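Local structure of nitrite reductase (Hyphomicrobium denitrificans, 2DV6) at residues 134-138 / 332-337. The protein probably reduces nitrite to nitric oxide with electrons from cytochrome c, as a copper-containing enzyme of the multicopper oxidase family used in denitrification. Sequence-based numbering, arbitrary orientation.
Sequences NRAEM and VGSLTR
The Arg337 guanidinium meets Glu137 over one face and the Ala136 carbonyl at its edge. At the edge, Arg337 NH1 donates a hydrogen bond to Ala136 O over 2.9 Å. The oxygen lies almost in the guanidinium plane, but the bond is bent, with an N-H...O angle of 144°. Seen from the carbonyl, the donor stands well above the C=O plane. Arg135 O is also close to Arg337 NH1, at 3.1 Å. On the face, Glu137 OE2 sits 3.6 Å from Arg337 NH2. The oxygen lies well off the guanidinium plane, so this long salt bridge is electrostatic and not hydrogen-bonded. The carboxylate and guanidinium planes are 44° apart. The Arg337 chain is extended at chi2 and bends at chi3 (82°), which swings NH1 toward the Ala136 carbonyl. With an alanine in place of Arg337, Ala136 O would probably lose this donor and the Glu137 carboxylate this nearby positive charge. The contact joins the linker after the N-terminal cupredoxin domain to a short helix of the C-terminal cupredoxin domain, away from the copper sites. Gly333 holds the N-cap position of that helix, and its carbonyl accepts the backbone N-H of Arg337. Beside the cap, Met138 lays its thioether against the Val332 carbonyl, with both SD and CE 3.3 Å from Val332 O. Met138 CE also reaches Val332 CG1 at 4.4 Å. Strand 163-178 borders this end, where Met138 and Val332 both touch Asp178. The Arg135 side chain leads away from the helix to a salt bridge with Glu63.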
ATOM      1  N   ASN A 134     -15.282 -27.090 -35.132  1.00 39.00           N
ATOM      2  CA  ASN A 134     -15.870 -25.862 -34.659  1.00 39.12           C
ATOM      3  C   ASN A 134     -15.844 -25.776 -33.141  1.00 38.62           C
ATOM      4  O   ASN A 134     -15.951 -26.781 -32.432  1.00 38.03           O
ATOM      5  CB  ASN A 134     -17.267 -25.702 -35.218  1.00 40.38           C
ATOM      6  CG  ASN A 134     -17.263 -25.374 -36.708  1.00 42.58           C
ATOM      7  OD1 ASN A 134     -16.266 -24.878 -37.269  1.00 43.08           O
ATOM      8  ND2 ASN A 134     -18.391 -25.650 -37.363  1.00 44.37           N
ATOM      9  N   ARG A 135     -15.631 -24.562 -32.653  1.00 38.49           N
ATOM     10  CA  ARG A 135     -15.710 -24.268 -31.223  1.00 37.74           C
ATOM     11  C   ARG A 135     -17.045 -24.776 -30.664  1.00 36.35           C
ATOM     12  O   ARG A 135     -18.087 -24.580 -31.304  1.00 35.01           O
ATOM     13  CB  ARG A 135     -15.634 -22.749 -31.067  1.00 39.00           C
ATOM     14  CG  ARG A 135     -15.449 -22.253 -29.664  1.00 39.11           C
ATOM     15  CD  ARG A 135     -14.682 -20.917 -29.703  1.00 39.96           C
ATOM     16  NE  ARG A 135     -13.750 -21.014 -28.603  1.00 41.36           N
ATOM     17  CZ  ARG A 135     -12.439 -21.071 -28.674  1.00 39.39           C
ATOM     18  NH1 ARG A 135     -11.766 -20.925 -29.793  1.00 40.25           N
ATOM     19  NH2 ARG A 135     -11.804 -21.235 -27.553  1.00 42.60           N
ATOM     20  N   ALA A 136     -17.013 -25.399 -29.483  1.00 35.12           N
ATOM     21  CA  ALA A 136     -18.230 -25.857 -28.824  1.00 35.61           C
ATOM     22  C   ALA A 136     -19.206 -24.687 -28.536  1.00 35.99           C
ATOM     23  O   ALA A 136     -18.779 -23.531 -28.454  1.00 35.94           O
ATOM     24  CB  ALA A 136     -17.890 -26.579 -27.562  1.00 35.31           C
ATOM     25  N   GLU A 137     -20.503 -24.984 -28.420  1.00 36.09           N
ATOM     26  CA  GLU A 137     -21.495 -23.936 -28.130  1.00 35.91           C
ATOM     27  C   GLU A 137     -21.216 -23.386 -26.724  1.00 34.95           C
ATOM     28  O   GLU A 137     -20.616 -24.093 -25.864  1.00 34.08           O
ATOM     29  CB  GLU A 137     -22.945 -24.456 -28.229  1.00 37.49           C
ATOM     30  CG  GLU A 137     -23.403 -24.975 -29.603  1.00 41.11           C
ATOM     31  CD  GLU A 137     -23.292 -23.964 -30.788  1.00 45.13           C
ATOM     32  OE1 GLU A 137     -22.963 -24.437 -31.919  1.00 47.63           O
ATOM     33  OE2 GLU A 137     -23.533 -22.725 -30.622  1.00 45.73           O
ATOM     34  N   MET A 138     -21.582 -22.123 -26.499  1.00 33.77           N
ATOM     35  CA  MET A 138     -21.457 -21.512 -25.154  1.00 32.72           C
ATOM     36  C   MET A 138     -22.326 -22.306 -24.204  1.00 32.36           C
ATOM     37  O   MET A 138     -23.394 -22.772 -24.610  1.00 31.99           O
ATOM     38  CB  MET A 138     -21.956 -20.077 -25.164  1.00 33.37           C
ATOM     39  CG  MET A 138     -21.344 -19.208 -26.251  1.00 34.67           C
ATOM     40  SD  MET A 138     -22.033 -17.553 -26.188  1.00 36.93           S
ATOM     41  CE  MET A 138     -21.037 -17.006 -24.859  1.00 35.76           C
ATOM     42  N   VAL A 332     -23.665 -12.195 -23.825  1.00 19.44           N
ATOM     43  CA  VAL A 332     -22.554 -12.284 -24.761  1.00 20.04           C
ATOM     44  C   VAL A 332     -22.829 -13.363 -25.825  1.00 20.21           C
ATOM     45  O   VAL A 332     -23.159 -14.490 -25.471  1.00 20.15           O
ATOM     46  CB  VAL A 332     -21.198 -12.530 -24.055  1.00 19.77           C
ATOM     47  CG1 VAL A 332     -20.062 -12.743 -25.135  1.00 20.14           C
ATOM     48  CG2 VAL A 332     -20.842 -11.329 -23.143  1.00 17.78           C
ATOM     49  N   GLY A 333     -22.719 -13.006 -27.108  1.00 19.44           N
ATOM     50  CA  GLY A 333     -22.966 -13.955 -28.206  1.00 20.56           C
ATOM     51  C   GLY A 333     -24.439 -14.176 -28.531  1.00 21.74           C
ATOM     52  O   GLY A 333     -24.803 -15.076 -29.320  1.00 20.64           O
ATOM     53  N   SER A 334     -25.287 -13.361 -27.910  1.00 20.98           N
ATOM     54  CA  SER A 334     -26.712 -13.437 -28.102  1.00 22.20           C
ATOM     55  C   SER A 334     -27.085 -13.416 -29.595  1.00 22.34           C
ATOM     56  O   SER A 334     -27.798 -14.314 -30.079  1.00 20.88           O
ATOM     57  CB  SER A 334     -27.405 -12.290 -27.366  1.00 22.80           C
ATOM     58  OG  SER A 334     -28.801 -12.302 -27.648  1.00 25.11           O
ATOM     59  N   LEU A 335     -26.568 -12.413 -30.312  1.00 22.16           N
ATOM     60  CA  LEU A 335     -26.881 -12.205 -31.726  1.00 21.78           C
ATOM     61  C   LEU A 335     -25.783 -12.640 -32.712  1.00 22.73           C
ATOM     62  O   LEU A 335     -25.854 -12.327 -33.900  1.00 21.95           O
ATOM     63  CB  LEU A 335     -27.264 -10.752 -31.966  1.00 21.18           C
ATOM     64  CG  LEU A 335     -28.390 -10.164 -31.117  1.00 21.17           C
ATOM     65  CD1 LEU A 335     -28.741  -8.727 -31.621  1.00 19.22           C
ATOM     66  CD2 LEU A 335     -29.636 -11.052 -31.122  1.00 21.34           C
ATOM     67  N   THR A 336     -24.782 -13.351 -32.219  1.00 23.19           N
ATOM     68  CA  THR A 336     -23.791 -13.981 -33.070  1.00 25.70           C
ATOM     69  C   THR A 336     -23.967 -15.517 -33.107  1.00 26.93           C
ATOM     70  O   THR A 336     -24.141 -16.095 -34.172  1.00 27.89           O
ATOM     71  CB  THR A 336     -22.336 -13.647 -32.617  1.00 26.07           C
ATOM     72  OG1 THR A 336     -22.160 -13.988 -31.240  1.00 27.23           O
ATOM     73  CG2 THR A 336     -22.033 -12.173 -32.801  1.00 26.56           C
ATOM     74  N   ARG A 337     -23.922 -16.164 -31.953  1.00 27.30           N
ATOM     75  CA  ARG A 337     -23.945 -17.612 -31.892  1.00 29.11           C
ATOM     76  C   ARG A 337     -25.344 -18.135 -31.508  1.00 30.14           C
ATOM     77  O   ARG A 337     -25.790 -19.162 -32.029  1.00 31.47           O
ATOM     78  CB  ARG A 337     -22.868 -18.124 -30.915  1.00 30.77           C
ATOM     79  CG  ARG A 337     -21.413 -18.004 -31.475  1.00 33.13           C
ATOM     80  CD  ARG A 337     -20.314 -18.366 -30.473  1.00 36.17           C
ATOM     81  NE  ARG A 337     -19.947 -19.794 -30.230  1.00 39.61           N
ATOM     82  CZ  ARG A 337     -20.253 -20.838 -31.001  1.00 41.45           C
ATOM     83  NH1 ARG A 337     -19.846 -22.053 -30.660  1.00 41.86           N
ATOM     84  NH2 ARG A 337     -20.960 -20.680 -32.122  1.00 43.81           N
TER